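Local atomic coordinates of Bd3460 (Bdellovibrio bacteriovorus, PDB entry 5CEC), a protein that binds the predatory endopeptidase Bd3459 as an ankyrin-repeat immunity protein, probably shielding the predator from its own enzyme during prey invasion. Residues B[165-177]-B[198-212]. Numbering follows the deposited sequence.
Sequences ETALFAVARYGTP and QTALDVAKEASNQDT
A200, A204 and V203 pack against L168, F169 and A172 where two neighbouring helices of the ankyrin-repeat stack, 167-174 and 200-206, lie side by side with axes 7.7 Å apart and inclined by 25°. A172 CB lies 4.1 Å from A200 CB and 4.0 Å from A204 CB, three alanine methyls meeting where the helices come close, and it also rests against V203 CG2. The F169 ring sets one face over A200, whose CB stands 4.3 Å from the ring centroid, almost on the ring normal; Q198 O lies at the ring edge, and V203 CG2 touches CD2 of F169 obliquely, the two side chains crossing at about a right angle. R173 turns CG anti to its carbonyl carbon (chi1 -68°) and stretches out to NE, laying one face of its guanidinium over V203 CB. It grips E165 end-on in a salt bridge in which NH1 meets OE1 and NH2 meets OE2, both at 2.8 Å. Two waters carry the contact on from R173: one joins NE to V203 O and E206 OE1, the other joins NH2 to Q198 OE1 and the same E206 oxygen. N194 also binds E165 OE2. At the C-terminal end, N411 of the Bd3459 chain bonds to R173 O. N209, with CG anti to the backbone N (chi1 -164°), places its amide against the turn after helix 167-174. ND2 donates to R173 O from above the carbonyl plane and to G175 O at a smaller tilt, each bond 3.0 Å, while OD1 caps T212 N. The T212 hydroxyl donates to A172 O in the carbonyl plane, on a lone pair, at an OG1-to-O distance of 2.6 Å.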
loop_
_atom_site.group_PDB
_atom_site.type_symbol
_atom_site.label_atom_id
_atom_site.label_comp_id
_atom_site.label_asym_id
_atom_site.label_seq_id
_atom_site.Cartn_x
_atom_site.Cartn_y
_atom_site.Cartn_z
ATOM N N GLU B 165 29.672 4.578 -11.707
ATOM C CA GLU B 165 28.516 5.302 -12.226
ATOM C C GLU B 165 27.948 6.235 -11.178
ATOM O O GLU B 165 27.898 5.906 -9.992
ATOM C CB GLU B 165 27.440 4.294 -12.673
ATOM C CG GLU B 165 27.898 3.509 -13.885
ATOM C CD GLU B 165 26.820 2.671 -14.551
ATOM O OE1 GLU B 165 25.701 2.545 -13.994
ATOM O OE2 GLU B 165 27.108 2.116 -15.628
ATOM N N THR B 166 27.512 7.404 -11.638
ATOM C CA THR B 166 26.763 8.372 -10.857
ATOM C C THR B 166 25.285 8.301 -11.214
ATOM O O THR B 166 24.848 7.525 -12.082
ATOM C CB THR B 166 27.302 9.769 -11.157
ATOM O OG1 THR B 166 27.121 10.004 -12.553
ATOM C CG2 THR B 166 28.772 9.869 -10.802
ATOM N N ALA B 167 24.496 9.110 -10.527
ATOM C CA ALA B 167 23.045 9.195 -10.788
ATOM C C ALA B 167 22.712 9.482 -12.229
ATOM O O ALA B 167 21.710 8.989 -12.740
ATOM C CB ALA B 167 22.410 10.236 -9.893
ATOM N N LEU B 168 23.557 10.275 -12.893
ATOM C CA LEU B 168 23.337 10.562 -14.312
ATOM C C LEU B 168 23.220 9.291 -15.143
ATOM O O LEU B 168 22.439 9.247 -16.086
ATOM C CB LEU B 168 24.443 11.476 -14.848
ATOM C CG LEU B 168 24.154 12.082 -16.225
ATOM C CD1 LEU B 168 23.048 13.128 -16.148
ATOM C CD2 LEU B 168 25.393 12.755 -16.769
ATOM N N PHE B 169 24.013 8.283 -14.808
ATOM C CA PHE B 169 23.978 7.002 -15.529
ATOM C C PHE B 169 22.671 6.256 -15.268
ATOM O O PHE B 169 22.079 5.665 -16.183
ATOM C CB PHE B 169 25.152 6.116 -15.079
ATOM C CG PHE B 169 26.479 6.541 -15.613
ATOM C CD1 PHE B 169 27.133 7.680 -15.156
ATOM C CD2 PHE B 169 27.099 5.785 -16.580
ATOM C CE1 PHE B 169 28.356 8.024 -15.666
ATOM C CE2 PHE B 169 28.321 6.127 -17.095
ATOM C CZ PHE B 169 28.968 7.245 -16.630
ATOM N N ALA B 170 22.227 6.234 -14.009
ATOM C CA ALA B 170 20.985 5.536 -13.686
ATOM C C ALA B 170 19.785 6.143 -14.388
ATOM O O ALA B 170 18.947 5.441 -14.931
ATOM C CB ALA B 170 20.770 5.539 -12.182
ATOM N N VAL B 171 19.708 7.470 -14.360
ATOM C CA VAL B 171 18.642 8.188 -15.031
ATOM C C VAL B 171 18.791 8.120 -16.536
ATOM O O VAL B 171 17.785 8.072 -17.264
ATOM C CB VAL B 171 18.543 9.628 -14.508
ATOM C CG1 VAL B 171 17.667 10.504 -15.354
ATOM C CG2 VAL B 171 18.162 9.614 -13.032
ATOM N N ALA B 172 20.014 8.091 -17.031
ATOM C CA ALA B 172 20.224 7.884 -18.472
ATOM C C ALA B 172 19.564 6.585 -18.909
ATOM O O ALA B 172 18.948 6.532 -19.975
ATOM C CB ALA B 172 21.712 7.869 -18.796
ATOM N N ARG B 173 19.728 5.508 -18.122
ATOM C CA ARG B 173 19.069 4.242 -18.507
ATOM C C ARG B 173 17.555 4.280 -18.330
ATOM O O ARG B 173 16.808 3.896 -19.246
ATOM C CB ARG B 173 19.594 3.103 -17.667
ATOM C CG ARG B 173 21.019 2.734 -17.927
ATOM C CD ARG B 173 21.329 1.361 -17.366
ATOM N NE ARG B 173 22.728 0.998 -17.542
ATOM C CZ ARG B 173 23.724 1.340 -16.734
ATOM N NH1 ARG B 173 23.515 2.096 -15.659
ATOM N NH2 ARG B 173 24.937 0.941 -17.047
ATOM N N TYR B 174 17.102 4.730 -17.157
ATOM C CA TYR B 174 15.744 4.429 -16.747
ATOM C C TYR B 174 14.884 5.638 -16.388
ATOM O O TYR B 174 13.744 5.479 -15.916
ATOM C CB TYR B 174 15.787 3.460 -15.579
ATOM C CG TYR B 174 16.587 2.202 -15.858
ATOM C CD1 TYR B 174 16.253 1.385 -16.949
ATOM C CD2 TYR B 174 17.672 1.838 -15.089
ATOM C CE1 TYR B 174 16.961 0.241 -17.236
ATOM C CE2 TYR B 174 18.372 0.661 -15.350
ATOM C CZ TYR B 174 18.028 -0.111 -16.445
ATOM O OH TYR B 174 18.718 -1.239 -16.733
ATOM N N GLY B 175 15.404 6.843 -16.620
ATOM C CA GLY B 175 14.716 8.068 -16.280
ATOM C C GLY B 175 14.338 8.889 -17.479
ATOM O O GLY B 175 14.277 8.396 -18.617
ATOM N N THR B 176 14.032 10.144 -17.197
ATOM C CA THR B 176 13.480 11.056 -18.173
ATOM C C THR B 176 14.402 12.227 -18.454
ATOM O O THR B 176 15.331 12.489 -17.691
ATOM C CB THR B 176 12.194 11.673 -17.646
ATOM O OG1 THR B 176 12.491 12.459 -16.489
ATOM C CG2 THR B 176 11.130 10.617 -17.301
ATOM N N PRO B 177 14.110 12.985 -19.540
ATOM C CA PRO B 177 14.864 14.200 -19.780
ATOM C C PRO B 177 14.774 15.197 -18.621
ATOM O O PRO B 177 15.772 15.846 -18.287
ATOM C CB PRO B 177 14.234 14.729 -21.056
ATOM C CG PRO B 177 13.903 13.486 -21.809
ATOM C CD PRO B 177 13.330 12.600 -20.736
ATOM N N GLN B 198 32.298 3.624 -20.394
ATOM C CA GLN B 198 31.081 4.182 -20.962
ATOM C C GLN B 198 30.708 5.522 -20.319
ATOM O O GLN B 198 30.843 5.712 -19.115
ATOM C CB GLN B 198 29.892 3.239 -20.734
ATOM C CG GLN B 198 30.019 1.834 -21.299
ATOM C CD GLN B 198 28.822 0.991 -20.868
ATOM O OE1 GLN B 198 28.621 0.749 -19.682
ATOM N NE2 GLN B 198 28.010 0.564 -21.831
ATOM N N THR B 199 30.209 6.439 -21.133
ATOM C CA THR B 199 29.570 7.656 -20.641
ATOM C C THR B 199 28.101 7.403 -20.329
ATOM O O THR B 199 27.554 6.351 -20.664
ATOM C CB THR B 199 29.641 8.754 -21.697
ATOM O OG1 THR B 199 28.952 8.306 -22.867
ATOM C CG2 THR B 199 31.100 9.113 -22.052
ATOM N N ALA B 200 27.433 8.385 -19.740
ATOM C CA ALA B 200 25.996 8.308 -19.521
ATOM C C ALA B 200 25.240 8.185 -20.844
ATOM O O ALA B 200 24.286 7.436 -20.942
ATOM C CB ALA B 200 25.503 9.497 -18.715
ATOM N N LEU B 201 25.654 8.929 -21.859
ATOM C CA LEU B 201 25.049 8.802 -23.180
ATOM C C LEU B 201 25.188 7.358 -23.697
ATOM O O LEU B 201 24.225 6.793 -24.221
ATOM C CB LEU B 201 25.720 9.780 -24.156
ATOM C CG LEU B 201 25.276 9.676 -25.621
ATOM C CD1 LEU B 201 23.764 9.783 -25.746
ATOM C CD2 LEU B 201 25.957 10.755 -26.436
ATOM N N ASP B 202 26.377 6.765 -23.539
ATOM C CA ASP B 202 26.604 5.392 -23.979
ATOM C C ASP B 202 25.560 4.464 -23.314
ATOM O O ASP B 202 24.992 3.582 -23.968
ATOM C CB ASP B 202 28.001 4.892 -23.612
ATOM C CG ASP B 202 29.094 5.487 -24.460
ATOM O OD1 ASP B 202 28.849 5.910 -25.613
ATOM O OD2 ASP B 202 30.232 5.475 -23.968
ATOM N N VAL B 203 25.330 4.622 -22.017
ATOM C CA VAL B 203 24.428 3.686 -21.338
ATOM C C VAL B 203 22.970 3.953 -21.675
ATOM O O VAL B 203 22.153 3.042 -21.669
ATOM C CB VAL B 203 24.683 3.556 -19.809
ATOM C CG1 VAL B 203 26.142 3.249 -19.543
ATOM C CG2 VAL B 203 24.214 4.760 -19.025
ATOM N N ALA B 204 22.615 5.218 -21.949
ATOM C CA ALA B 204 21.281 5.503 -22.465
ATOM C C ALA B 204 20.995 4.763 -23.771
ATOM O O ALA B 204 19.946 4.173 -23.928
ATOM C CB ALA B 204 21.084 6.982 -22.669
ATOM N N LYS B 205 21.934 4.852 -24.691
ATOM C CA LYS B 205 21.793 4.169 -25.964
ATOM C C LYS B 205 21.674 2.665 -25.771
ATOM O O LYS B 205 20.810 2.029 -26.339
ATOM C CB LYS B 205 22.994 4.441 -26.851
ATOM C CG LYS B 205 23.184 5.860 -27.310
ATOM C CD LYS B 205 24.426 5.889 -28.186
ATOM C CE LYS B 205 24.792 7.262 -28.641
ATOM N NZ LYS B 205 26.138 7.174 -29.286
ATOM N N GLU B 206 22.516 2.117 -24.921
ATOM C CA GLU B 206 22.510 0.689 -24.650
ATOM C C GLU B 206 21.189 0.193 -24.032
ATOM O O GLU B 206 20.732 -0.905 -24.360
ATOM C CB GLU B 206 23.705 0.353 -23.757
ATOM C CG GLU B 206 23.840 -1.112 -23.387
ATOM C CD GLU B 206 25.008 -1.380 -22.458
ATOM O OE1 GLU B 206 25.127 -0.687 -21.451
ATOM O OE2 GLU B 206 25.820 -2.291 -22.703
ATOM N N ALA B 207 20.561 1.007 -23.190
ATOM C CA ALA B 207 19.277 0.686 -22.558
ATOM C C ALA B 207 18.063 1.059 -23.436
ATOM O O ALA B 207 16.909 0.927 -22.987
ATOM C CB ALA B 207 19.182 1.409 -21.226
ATOM N N SER B 208 18.318 1.547 -24.658
ATOM C CA SER B 208 17.262 1.901 -25.624
ATOM C C SER B 208 16.351 3.007 -25.089
ATOM O O SER B 208 15.168 3.044 -25.387
ATOM C CB SER B 208 16.465 0.661 -26.060
ATOM O OG SER B 208 17.335 -0.310 -26.646
ATOM N N ASN B 209 16.923 3.918 -24.299
ATOM C CA ASN B 209 16.201 5.088 -23.831
ATOM C C ASN B 209 16.373 6.191 -24.804
ATOM O O ASN B 209 17.333 6.943 -24.728
ATOM C CB ASN B 209 16.664 5.498 -22.432
ATOM C CG ASN B 209 15.701 6.449 -21.760
ATOM O OD1 ASN B 209 15.088 7.318 -22.415
ATOM N ND2 ASN B 209 15.620 6.362 -20.442
ATOM N N GLN B 210 15.485 6.237 -25.799
ATOM C CA GLN B 210 15.615 7.211 -26.872
ATOM C C GLN B 210 15.587 8.631 -26.328
ATOM O O GLN B 210 16.378 9.471 -26.752
ATOM C CB GLN B 210 14.463 7.046 -27.893
ATOM C CG GLN B 210 14.609 5.900 -28.869
ATOM C CD GLN B 210 15.640 6.127 -29.975
ATOM O OE1 GLN B 210 16.202 5.163 -30.473
ATOM N NE2 GLN B 210 15.847 7.387 -30.399
ATOM N N ASP B 211 14.693 8.911 -25.381
ATOM C CA ASP B 211 14.534 10.295 -24.939
ATOM C C ASP B 211 15.741 10.816 -24.152
ATOM O O ASP B 211 16.139 11.950 -24.357
ATOM C CB ASP B 211 13.263 10.465 -24.110
ATOM C CG ASP B 211 12.004 10.233 -24.900
ATOM O OD1 ASP B 211 11.993 10.519 -26.103
ATOM O OD2 ASP B 211 11.017 9.746 -24.305
ATOM N N THR B 212 16.306 10.016 -23.244
ATOM C CA THR B 212 17.487 10.471 -22.539
ATOM C C THR B 212 18.731 10.480 -23.437
ATOM O O THR B 212 19.586 11.357 -23.276
ATOM C CB THR B 212 17.811 9.644 -21.290
ATOM O OG1 THR B 212 17.990 8.293 -21.688
ATOM C CG2 THR B 212 16.722 9.784 -20.208
HETATM O O HOH W 1 22.772 0.514 -20.428
HETATM O O HOH W 2 26.521 -0.724 -18.908
HETATM O O HOH W 3 13.079 8.534 -20.975
#